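Local coordinates for ChiX (Serratia marcescens, PDB 5OPZ), which cleaves peptidoglycan as a zinc-dependent L-Ala D-Glu endopeptidase and is required for chitinase secretion by the bacterium, at residues S70-T74 with G75-D79; E58-A62 with G63-T67; W90-D93 with Y94-I98. All blocks are in the same frame, centred on the assembly; numbering follows the deposited sequence.

How the interactions relate
The three contacts follow the chain in the order interaction 2, 1, 3, and each is local to one turn or helix end. Interaction 2 closes helix 53-62 and starts the loop that interaction 1 finishes, where residues 70-74 turn into strand 77-82 of the four-stranded antiparallel sheet; their centres are about 15 Å apart. Interaction 3 opens helix 92-109, the next regular element after that strand, about 20 Å from interaction 1 between centres and on the opposite side of the chain's centre. Interactions 2 and 3 lie about 25 Å apart, centre to centre, at the surface, whereas interaction 1 is buried and supplies two of the three protein ligands of the zinc ion.

Interaction 1: residues S70-T74 with G75-D79; sequences SRHLT and GHAVD. With ZN (zinc ion), chain C.
The zinc site of this peptidase, of the D-alanyl-D-alanine carboxypeptidase family in clan MD, takes one ligand, His72, from the turn that leads into strand 77-82 and a second, Asp79, from the strand. His72 NE2 binds the zinc ion at 2.1 Å. Asp79 OD1 binds it at 2.0 Å, and the imidazole and carboxylate planes stand 81° apart; His127 is the third protein ligand. The imidazole is fixed from two further directions. Ala77 CB sits over one face in a CH-pi contact, 3.7 Å from the centroid of the His72 ring and almost on its normal, while ND1 is hydrogen-bonded to Gly49 O. The backbone before the ring is set by an ST turn, in which Ser70 OG accepts from His72 N.

Further from the metal, the guanidinium of Arg71 lies flat on the His76 ring, centres 3.9 Å apart and planes only 3° from parallel. Its chain reaches that face by bending at chi2 and chi3, and the carbonyls of Tyr135 and Leu130 take hydrogen bonds from NH2 and NH1, limiting the rotation of the group. In the backbone of the same two residues, His76 N donates to Arg71 O at 2.9 Å. A water donates to both His72 O and Ala77 O, bridging the turn to the strand. At the edge of the His76 ring, near its plane, Thr74 OG1 meets ND1 in a 2.7 Å hydrogen bond.

Interaction 2: residues E58-A62 with G63-T67; sequences EMVRA and GSSQT
Ser64 OG sits between its backbone N and carbonyl carbon (chi1 47°), which brings the hydroxyl alongside the start of the methionine chain, with OG 3.7 Å from Met59 CB. Met59 CG stands anti to its own carbonyl carbon (chi1 -68°), a torsion that leaves CG 3.9 Å from Ser64 OG. Of the two methyls of Val60, CG2 is the one that touches the carbonyl of Thr67, 3.4 Å from Thr67 O.

The backbone between these side chains is a Schellman motif that ends helix 53-62. Gly63, at positive phi, is the C-prime residue. Ser64 N makes the firm bond of the motif, to Met59 O at 2.9 Å, approaching tilted 23° from the carbonyl plane. The Gly63 N-H is shared between Val60 O, 3.3 Å from Gly63 N, and Met59 O, weakly to each, and Ser65 N adds a further weak bond to Met59 O. After the glycine the chain returns so that Ser65 O faces the CA-H of Val60, nearly in line (Val60 CA to Ser65 O 3.5 Å), and a water donates to both Val60 O and Ser65 O. The loop is then tightened by Ser65 OG, which donates to Thr67 O at 2.9 Å, in the carbonyl plane and on a lone pair. Gln56 NE2 from the preceding turn of the helix bonds to the same oxygen.

Across this surface contact, then, the bonding is carried by backbone groups and water: Met59 O and Val60 O, near the helix end, are met by donors from the turn and by a water, while methylene and methyl groups of Met59 and Val60 lie against the oxygens of Ser64 and Thr67.

Interaction 3: residues W90-D93 with Y94-I98; sequences WEWD and YYAQI
The N-terminal turn of helix 92-109 packs closely on the side of Tyr95 and more loosely toward the exposed side chains of Trp92 and Asp93. On the close side, Tyr95 has CG anti to its carbonyl carbon (chi1 -65°), which lays its ring back along the chain entering the helix. Glu91 O meets the edge of that ring near its plane, 3.2 Å from Tyr95 CD1, and the phenol reaches Trp90, where OH comes within 3.3 Å of Trp90 CE3 at the six-membered end of the indole. The two side chains meet at a slant. Tyr95 OH is itself held by hydrogen bonds to Ser89 O and Ala82 N, and with Tyr95 and Trp90 both touching Val81 this part of the turn is pressed against strand 77-82.

Tyr94 leaves the helix in another direction, its CD2 lying 3.9 Å from Glu91 CB and its ring also touching Pro84 and Val42. Tyr94 N donates to Glu91 O from above the carbonyl plane, 42° out of it, a bond spanning three residues at the start of the helix. The four-residue pattern then takes over with Ala96 N to Trp92 O, nearly straight in line with the carbonyl.

On the looser side, within these two segments, Trp92 adds little, its NE1 4.1 Å from Ala96 CB, since its ring meets that of Trp115 instead. Asp93 is exposed and takes part mainly through its backbone. Gln97, its chain extended beyond CG, donates from its backbone N to Asp93 O, and Gln97 CG comes within 3.4 Å of that same oxygen.

Interaction 1: residues S70-T74 with G75-D79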
ATOM      1  N   SER A  70      12.684   4.679   7.250  1.00 10.97           N
ATOM      2  CA  SER A  70      11.336   4.323   6.778  1.00  9.92           C
ATOM      3  C   SER A  70      11.446   3.167   5.824  1.00  8.44           C
ATOM      4  O   SER A  70      12.322   3.158   4.941  1.00  9.08           O
ATOM      5  CB  SER A  70      10.681   5.482   6.037  1.00 11.60           C
ATOM      6  OG  SER A  70       9.552   5.075   5.284  1.00 11.44           O
ATOM      7  N   ARG A  71      10.510   2.246   5.926  1.00  7.18           N
ATOM      8  CA  ARG A  71      10.438   1.151   4.967  1.00  6.66           C
ATOM      9  C   ARG A  71      10.172   1.670   3.559  1.00  5.97           C
ATOM     10  O   ARG A  71      10.476   1.013   2.589  1.00  7.24           O
ATOM     11  CB  ARG A  71       9.388   0.157   5.396  1.00  7.04           C
ATOM     12  CG  ARG A  71       9.640  -0.539   6.729  1.00  7.13           C
ATOM     13  CD  ARG A  71      10.009  -2.004   6.559  1.00  6.46           C
ATOM     14  NE  ARG A  71      11.358  -2.155   6.056  1.00  7.09           N
ATOM     15  CZ  ARG A  71      11.925  -3.322   5.850  1.00  7.63           C
ATOM     16  NH1 ARG A  71      11.230  -4.442   6.001  1.00  7.28           N
ATOM     17  NH2 ARG A  71      13.201  -3.381   5.523  1.00  9.36           N
ATOM     18  N   HIS A  72       9.603   2.876   3.411  1.00  6.13           N
ATOM     19  CA  HIS A  72       9.411   3.385   2.072  1.00  6.35           C
ATOM     20  C   HIS A  72      10.679   3.749   1.336  1.00  7.55           C
ATOM     21  O   HIS A  72      10.678   3.772   0.117  1.00  8.50           O
ATOM     22  CB  HIS A  72       8.530   4.632   2.073  1.00  6.13           C
ATOM     23  CG  HIS A  72       7.071   4.389   2.303  1.00  5.86           C
ATOM     24  ND1 HIS A  72       6.191   4.107   1.280  1.00  6.80           N
ATOM     25  CD2 HIS A  72       6.313   4.432   3.430  1.00  4.97           C
ATOM     26  CE1 HIS A  72       4.971   3.961   1.751  1.00  6.32           C
ATOM     27  NE2 HIS A  72       5.011   4.166   3.050  1.00  5.86           N
ATOM     28  N   LEU A  73      11.735   4.085   2.086  1.00  7.94           N
ATOM     29  CA  LEU A  73      12.963   4.492   1.460  1.00  8.94           C
ATOM     30  C   LEU A  73      13.681   3.401   0.710  1.00  9.16           C
ATOM     31  O   LEU A  73      14.385   3.681  -0.246  1.00 10.73           O
ATOM     32  CB  LEU A  73      13.936   5.043   2.517  1.00 10.31           C
ATOM     33  CG  LEU A  73      13.560   6.387   3.140  1.00 14.05           C
ATOM     34  CD1 LEU A  73      14.533   6.762   4.227  1.00 17.14           C
ATOM     35  CD2 LEU A  73      13.548   7.460   2.102  1.00 13.93           C
ATOM     36  N   THR A  74      13.507   2.168   1.175  1.00  8.36           N
ATOM     37  CA  THR A  74      14.270   1.031   0.696  1.00  9.16           C
ATOM     38  C   THR A  74      13.437   0.137  -0.241  1.00  9.52           C
ATOM     39  O   THR A  74      13.930  -0.847  -0.727  1.00 12.79           O
ATOM     40  CB  THR A  74      14.752   0.226   1.907  1.00 10.99           C
ATOM     41  OG1 THR A  74      13.619  -0.046   2.746  1.00 11.17           O
ATOM     42  CG2 THR A  74      15.822   0.953   2.697  1.00 12.02           C
ATOM     43  N   GLY A  75      12.186   0.498  -0.517  1.00  8.25           N
ATOM     44  CA  GLY A  75      11.323  -0.298  -1.350  1.00  8.21           C
ATOM     45  C   GLY A  75      10.426  -1.273  -0.629  1.00  6.42           C
ATOM     46  O   GLY A  75       9.798  -2.103  -1.262  1.00  7.08           O
ATOM     47  N   HIS A  76      10.347  -1.201   0.706  1.00  5.60           N
ATOM     48  CA  HIS A  76       9.646  -2.216   1.488  1.00  6.15           C
ATOM     49  C   HIS A  76       8.212  -1.811   1.902  1.00  4.84           C
ATOM     50  O   HIS A  76       7.604  -2.546   2.719  1.00  5.37           O
ATOM     51  CB  HIS A  76      10.458  -2.642   2.704  1.00  6.61           C
ATOM     52  CG  HIS A  76      11.760  -3.292   2.368  1.00  7.75           C
ATOM     53  ND1 HIS A  76      12.904  -2.572   2.113  1.00  8.92           N
ATOM     54  CD2 HIS A  76      12.111  -4.598   2.287  1.00  8.72           C
ATOM     55  CE1 HIS A  76      13.898  -3.409   1.892  1.00  9.94           C
ATOM     56  NE2 HIS A  76      13.443  -4.640   1.972  1.00 10.08           N
ATOM     57  N   ALA A  77       7.676  -0.707   1.377  1.00  5.17           N
ATOM     58  CA  ALA A  77       6.338  -0.291   1.775  1.00  5.66           C
ATOM     59  C   ALA A  77       5.618   0.402   0.654  1.00  5.34           C
ATOM     60  O   ALA A  77       6.219   0.968  -0.247  1.00  5.94           O
ATOM     61  CB  ALA A  77       6.442   0.632   2.975  1.00  6.02           C
ATOM     62  N   VAL A  78       4.297   0.341   0.713  1.00  5.84           N
ATOM     63  CA  VAL A  78       3.407   1.104  -0.156  1.00  5.31           C
ATOM     64  C   VAL A  78       2.316   1.730   0.700  1.00  4.89           C
ATOM     65  O   VAL A  78       1.895   1.150   1.709  1.00  6.11           O
ATOM     66  CB  VAL A  78       2.765   0.241  -1.269  1.00  6.25           C
ATOM     67  CG1 VAL A  78       3.852  -0.300  -2.193  1.00  6.78           C
ATOM     68  CG2 VAL A  78       1.950  -0.882  -0.697  1.00  6.96           C
ATOM     69  N   ASP A  79       1.849   2.898   0.242  1.00  4.75           N
ATOM     70  CA  ASP A  79       0.569   3.466   0.673  1.00  5.59           C
ATOM     71  C   ASP A  79      -0.415   3.350  -0.478  1.00  5.48           C
ATOM     72  O   ASP A  79      -0.089   3.735  -1.580  1.00  7.73           O
ATOM     73  CB  ASP A  79       0.767   4.913   1.073  1.00  6.50           C
ATOM     74  CG  ASP A  79       1.552   5.100   2.341  1.00  6.72           C
ATOM     75  OD1 ASP A  79       1.874   4.151   3.040  1.00  7.00           O
ATOM     76  OD2 ASP A  79       1.869   6.242   2.668  1.00 10.41           O
TER
HETATM   77 ZN    ZN C 201       3.355   4.367   4.355  1.00  7.54          ZN
HETATM   78  O   HOH W   1       8.944   1.465  -0.785  1.00  8.59           O

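Interaction 2: residues E58-A62 with G63-T67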
ATOM      1  N   GLU A  58      11.618  15.863   5.269  1.00  7.36           N
ATOM      2  CA  GLU A  58      10.524  16.788   5.427  1.00  7.78           C
ATOM      3  C   GLU A  58       9.451  16.294   6.413  1.00  6.81           C
ATOM      4  O   GLU A  58       8.956  17.104   7.228  1.00  7.63           O
ATOM      5  CB  GLU A  58       9.915  17.105   4.070  1.00  9.65           C
ATOM      6  CG  GLU A  58       8.749  18.085   3.966  1.00 11.89           C
ATOM      7  CD  GLU A  58       8.065  18.045   2.592  1.00 13.56           C
ATOM      8  OE1 GLU A  58       8.410  17.220   1.719  1.00 16.13           O
ATOM      9  OE2 GLU A  58       7.182  18.870   2.393  1.00 15.08           O
ATOM     10  N   MET A  59       9.123  15.009   6.379  1.00  6.69           N
ATOM     11  CA  MET A  59       8.179  14.460   7.323  1.00  6.80           C
ATOM     12  C   MET A  59       8.668  14.529   8.756  1.00  6.26           C
ATOM     13  O   MET A  59       7.885  14.805   9.663  1.00  7.20           O
ATOM     14  CB  MET A  59       7.858  13.031   6.946  1.00  7.48           C
ATOM     15  CG  MET A  59       7.076  12.920   5.656  1.00  8.76           C
ATOM     16  SD  MET A  59       6.905  11.264   5.029  1.00 11.50           S
ATOM     17  CE  MET A  59       5.864  10.573   6.332  1.00 15.07           C
ATOM     18  N   VAL A  60       9.970  14.249   8.937  1.00  6.23           N
ATOM     19  CA  VAL A  60      10.568  14.323  10.260  1.00  6.60           C
ATOM     20  C   VAL A  60      10.546  15.773  10.766  1.00  6.47           C
ATOM     21  O   VAL A  60      10.189  16.026  11.915  1.00  7.41           O
ATOM     22  CB  VAL A  60      11.983  13.755  10.270  1.00  6.59           C
ATOM     23  CG1 VAL A  60      12.665  14.016  11.609  1.00  7.07           C
ATOM     24  CG2 VAL A  60      11.904  12.271   9.970  1.00  7.54           C
ATOM     25  N   ARG A  61      10.938  16.725   9.917  0.50  5.69           N
ATOM     26  CA  ARG A  61      10.886  18.158  10.332  0.50  5.73           C
ATOM     27  C   ARG A  61       9.495  18.596  10.715  0.50  5.90           C
ATOM     28  O   ARG A  61       9.350  19.407  11.651  0.50  7.33           O
ATOM     29  CB  ARG A  61      11.327  19.109   9.227  0.50  5.85           C
ATOM     30  CG  ARG A  61      12.813  19.077   8.981  0.50  5.32           C
ATOM     31  CD  ARG A  61      13.255  19.804   7.718  0.50  5.44           C
ATOM     32  NE  ARG A  61      14.707  19.999   7.637  0.50  5.28           N
ATOM     33  CZ  ARG A  61      15.368  20.230   6.497  0.50  5.25           C
ATOM     34  NH1 ARG A  61      14.660  20.305   5.359  0.50  5.87           N
ATOM     35  NH2 ARG A  61      16.693  20.449   6.485  0.50  6.11           N
ATOM     36  N   ALA A  62       8.481  18.137   9.975  1.00  6.32           N
ATOM     37  CA  ALA A  62       7.109  18.565  10.197  1.00  7.30           C
ATOM     38  C   ALA A  62       6.414  17.765  11.294  1.00  7.14           C
ATOM     39  O   ALA A  62       5.411  18.207  11.797  1.00  7.59           O
ATOM     40  CB  ALA A  62       6.370  18.426   8.888  1.00  8.33           C
ATOM     41  N   GLY A  63       6.988  16.620  11.696  1.00  6.89           N
ATOM     42  CA  GLY A  63       6.477  15.845  12.778  1.00  7.03           C
ATOM     43  C   GLY A  63       5.583  14.691  12.424  1.00  7.25           C
ATOM     44  O   GLY A  63       5.048  14.070  13.311  1.00  7.10           O
ATOM     45  N   SER A  64       5.470  14.330  11.138  1.00  7.54           N
ATOM     46  CA  SER A  64       4.625  13.217  10.782  1.00  7.27           C
ATOM     47  C   SER A  64       5.398  11.877  10.757  1.00  6.28           C
ATOM     48  O   SER A  64       4.759  10.842  10.544  1.00  7.81           O
ATOM     49  CB  SER A  64       3.855  13.493   9.498  1.00  9.90           C
ATOM     50  OG  SER A  64       4.654  14.000   8.485  1.00 13.18           O
ATOM     51  N   SER A  65       6.711  11.906  11.018  1.00  5.87           N
ATOM     52  CA  SER A  65       7.447  10.709  11.370  1.00  7.23           C
ATOM     53  C   SER A  65       8.456  11.069  12.428  1.00  7.62           C
ATOM     54  O   SER A  65       8.907  12.212  12.490  1.00  8.61           O
ATOM     55  CB  SER A  65       8.128  10.115  10.148  1.00  9.18           C
ATOM     56  OG  SER A  65       8.988   9.063  10.481  1.00 12.50           O
ATOM     57  N   GLN A  66       8.784  10.110  13.298  1.00  8.74           N
ATOM     58  CA  GLN A  66       9.859  10.369  14.242  1.00 10.42           C
ATOM     59  C   GLN A  66      11.266  10.121  13.710  1.00 12.44           C
ATOM     60  O   GLN A  66      12.227  10.652  14.257  1.00 19.01           O
ATOM     61  CB  GLN A  66       9.614   9.604  15.550  1.00 13.67           C
ATOM     62  CG  GLN A  66       8.542  10.270  16.393  1.00 16.77           C
ATOM     63  CD  GLN A  66       8.510   9.743  17.803  1.00 19.84           C
ATOM     64  OE1 GLN A  66       8.563   8.527  18.025  1.00 27.77           O
ATOM     65  NE2 GLN A  66       8.430  10.639  18.762  1.00 20.22           N
ATOM     66  N   THR A  67      11.392   9.316  12.668  1.00 12.13           N
ATOM     67  CA  THR A  67      12.690   8.835  12.228  1.00 11.38           C
ATOM     68  C   THR A  67      12.847   8.960  10.743  1.00 10.89           C
ATOM     69  O   THR A  67      11.871   8.906  10.006  1.00 11.41           O
ATOM     70  CB  THR A  67      12.885   7.338  12.601  1.00 14.19           C
ATOM     71  OG1 THR A  67      14.059   6.793  11.985  1.00 13.57           O
ATOM     72  CG2 THR A  67      11.710   6.468  12.202  1.00 14.93           C
TER
HETATM   73  O   HOH W   2       9.685  14.414  14.096  1.00 12.39           O

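Interaction 3: residues W90-D93 with Y94-I98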
ATOM      1  N   TRP A  90     -10.974   8.574   1.401  1.00  7.64           N
ATOM      2  CA  TRP A  90     -10.219   8.166   2.669  1.00  8.87           C
ATOM      3  C   TRP A  90     -10.984   7.387   3.804  1.00  9.85           C
ATOM      4  O   TRP A  90     -10.442   7.143   4.919  1.00 12.41           O
ATOM      5  CB  TRP A  90      -9.541   9.412   3.241  1.00  9.52           C
ATOM      6  CG  TRP A  90      -8.694  10.022   2.217  1.00 10.41           C
ATOM      7  CD1 TRP A  90      -8.948  11.163   1.508  1.00 11.38           C
ATOM      8  CD2 TRP A  90      -7.448   9.525   1.724  1.00  9.12           C
ATOM      9  NE1 TRP A  90      -7.966  11.385   0.589  1.00 11.00           N
ATOM     10  CE2 TRP A  90      -7.019  10.402   0.707  1.00 10.42           C
ATOM     11  CE3 TRP A  90      -6.672   8.398   2.018  1.00  9.58           C
ATOM     12  CZ2 TRP A  90      -5.828  10.202   0.003  1.00 10.34           C
ATOM     13  CZ3 TRP A  90      -5.485   8.214   1.323  1.00  8.61           C
ATOM     14  CH2 TRP A  90      -5.075   9.110   0.324  1.00 10.79           C
ATOM     15  N   GLU A  91     -12.206   6.907   3.508  1.00  9.91           N
ATOM     16  CA  GLU A  91     -12.993   6.227   4.516  1.00 12.10           C
ATOM     17  C   GLU A  91     -12.400   4.869   4.936  1.00 10.85           C
ATOM     18  O   GLU A  91     -12.054   4.061   4.096  1.00  9.59           O
ATOM     19  CB  GLU A  91     -14.455   6.107   4.064  1.00 14.55           C
ATOM     20  CG  GLU A  91     -15.161   7.452   3.810  1.00 17.49           C
ATOM     21  CD  GLU A  91     -15.415   8.312   5.057  1.00 24.14           C
ATOM     22  OE1 GLU A  91     -15.183   7.867   6.191  1.00 30.88           O
ATOM     23  OE2 GLU A  91     -15.860   9.469   4.915  1.00 31.48           O
ATOM     24  N   TRP A  92     -12.348   4.641   6.239  1.00 11.68           N
ATOM     25  CA  TRP A  92     -11.699   3.467   6.841  1.00 11.17           C
ATOM     26  C   TRP A  92     -12.141   2.139   6.243  1.00 10.41           C
ATOM     27  O   TRP A  92     -11.322   1.292   5.975  1.00  9.30           O
ATOM     28  CB  TRP A  92     -11.988   3.436   8.363  1.00 11.92           C
ATOM     29  CG  TRP A  92     -11.571   2.166   9.034  1.00 14.07           C
ATOM     30  CD1 TRP A  92     -12.364   1.088   9.307  1.00 16.15           C
ATOM     31  CD2 TRP A  92     -10.250   1.796   9.430  1.00 16.96           C
ATOM     32  NE1 TRP A  92     -11.621   0.080   9.852  1.00 16.09           N
ATOM     33  CE2 TRP A  92     -10.317   0.476   9.932  1.00 15.25           C
ATOM     34  CE3 TRP A  92      -9.014   2.447   9.398  1.00 20.25           C
ATOM     35  CZ2 TRP A  92      -9.206  -0.172  10.475  1.00 19.74           C
ATOM     36  CZ3 TRP A  92      -7.902   1.791   9.884  1.00 21.51           C
ATOM     37  CH2 TRP A  92      -8.009   0.501  10.434  1.00 17.47           C
ATOM     38  N   ASP A  93     -13.439   1.958   6.071  1.00 10.14           N
ATOM     39  CA  ASP A  93     -13.942   0.672   5.640  1.00  9.86           C
ATOM     40  C   ASP A  93     -13.391   0.210   4.307  1.00  7.64           C
ATOM     41  O   ASP A  93     -13.190  -0.984   4.092  1.00  8.96           O
ATOM     42  CB  ASP A  93     -15.490   0.611   5.634  1.00 12.46           C
ATOM     43  CG  ASP A  93     -16.026   0.260   6.961  1.00 17.54           C
ATOM     44  OD1 ASP A  93     -15.449  -0.640   7.578  1.00 22.60           O
ATOM     45  OD2 ASP A  93     -16.995   0.897   7.381  1.00 24.99           O
ATOM     46  N   TYR A  94     -13.107   1.152   3.419  1.00  6.05           N
ATOM     47  CA  TYR A  94     -12.519   0.805   2.135  1.00  6.32           C
ATOM     48  C   TYR A  94     -11.132   0.173   2.322  1.00  6.25           C
ATOM     49  O   TYR A  94     -10.791  -0.818   1.675  1.00  6.89           O
ATOM     50  CB  TYR A  94     -12.428   2.017   1.220  1.00  6.39           C
ATOM     51  CG  TYR A  94     -13.747   2.577   0.695  1.00  7.48           C
ATOM     52  CD1 TYR A  94     -14.586   1.779  -0.057  1.00  7.79           C
ATOM     53  CD2 TYR A  94     -14.092   3.883   0.867  1.00  8.79           C
ATOM     54  CE1 TYR A  94     -15.748   2.243  -0.575  1.00  9.09           C
ATOM     55  CE2 TYR A  94     -15.283   4.387   0.378  1.00  9.62           C
ATOM     56  CZ  TYR A  94     -16.115   3.552  -0.329  1.00  9.59           C
ATOM     57  OH  TYR A  94     -17.259   4.083  -0.853  1.00 11.56           O
ATOM     58  N   TYR A  95     -10.350   0.771   3.219  1.00  6.45           N
ATOM     59  CA  TYR A  95      -9.009   0.265   3.520  1.00  6.36           C
ATOM     60  C   TYR A  95      -9.060  -1.064   4.235  1.00  5.91           C
ATOM     61  O   TYR A  95      -8.217  -1.937   3.984  1.00  6.74           O
ATOM     62  CB  TYR A  95      -8.215   1.326   4.340  1.00  7.26           C
ATOM     63  CG  TYR A  95      -8.009   2.532   3.477  1.00  6.65           C
ATOM     64  CD1 TYR A  95      -8.986   3.527   3.387  1.00  7.35           C
ATOM     65  CD2 TYR A  95      -6.921   2.623   2.625  1.00  5.95           C
ATOM     66  CE1 TYR A  95      -8.888   4.529   2.474  1.00  7.17           C
ATOM     67  CE2 TYR A  95      -6.788   3.656   1.751  1.00  6.23           C
ATOM     68  CZ  TYR A  95      -7.797   4.618   1.655  1.00  6.11           C
ATOM     69  OH  TYR A  95      -7.686   5.598   0.683  1.00  7.11           O
ATOM     70  N   ALA A  96     -10.070  -1.286   5.080  1.00  5.81           N
ATOM     71  CA  ALA A  96     -10.250  -2.617   5.689  1.00  7.46           C
ATOM     72  C   ALA A  96     -10.487  -3.687   4.621  1.00  7.27           C
ATOM     73  O   ALA A  96      -9.978  -4.815   4.728  1.00  8.32           O
ATOM     74  CB  ALA A  96     -11.329  -2.597   6.745  1.00  8.61           C
ATOM     75  N   GLN A  97     -11.259  -3.312   3.608  1.00  7.11           N
ATOM     76  CA  GLN A  97     -11.524  -4.269   2.533  1.00  6.68           C
ATOM     77  C   GLN A  97     -10.319  -4.517   1.692  1.00  6.52           C
ATOM     78  O   GLN A  97     -10.092  -5.659   1.274  1.00  7.20           O
ATOM     79  CB  GLN A  97     -12.696  -3.789   1.684  1.00  8.74           C
ATOM     80  CG  GLN A  97     -14.033  -3.830   2.412  1.00 10.75           C
ATOM     81  CD  GLN A  97     -15.207  -3.563   1.508  1.00 13.96           C
ATOM     82  OE1 GLN A  97     -15.494  -4.365   0.656  1.00 15.17           O
ATOM     83  NE2 GLN A  97     -15.891  -2.436   1.712  1.00 16.21           N
ATOM     84  N   ILE A  98      -9.591  -3.451   1.383  1.00  5.79           N
ATOM     85  CA  ILE A  98      -8.313  -3.612   0.685  1.00  5.38           C
ATOM     86  C   ILE A  98      -7.403  -4.561   1.472  1.00  5.73           C
ATOM     87  O   ILE A  98      -6.729  -5.429   0.876  1.00  6.04           O
ATOM     88  CB  ILE A  98      -7.606  -2.282   0.354  1.00  5.63           C
ATOM     89  CG1 ILE A  98      -8.472  -1.479  -0.599  1.00  6.47           C
ATOM     90  CG2 ILE A  98      -6.207  -2.510  -0.203  1.00  5.63           C
ATOM     91  CD1 ILE A  98      -8.157  -0.007  -0.587  1.00  7.39           C
TER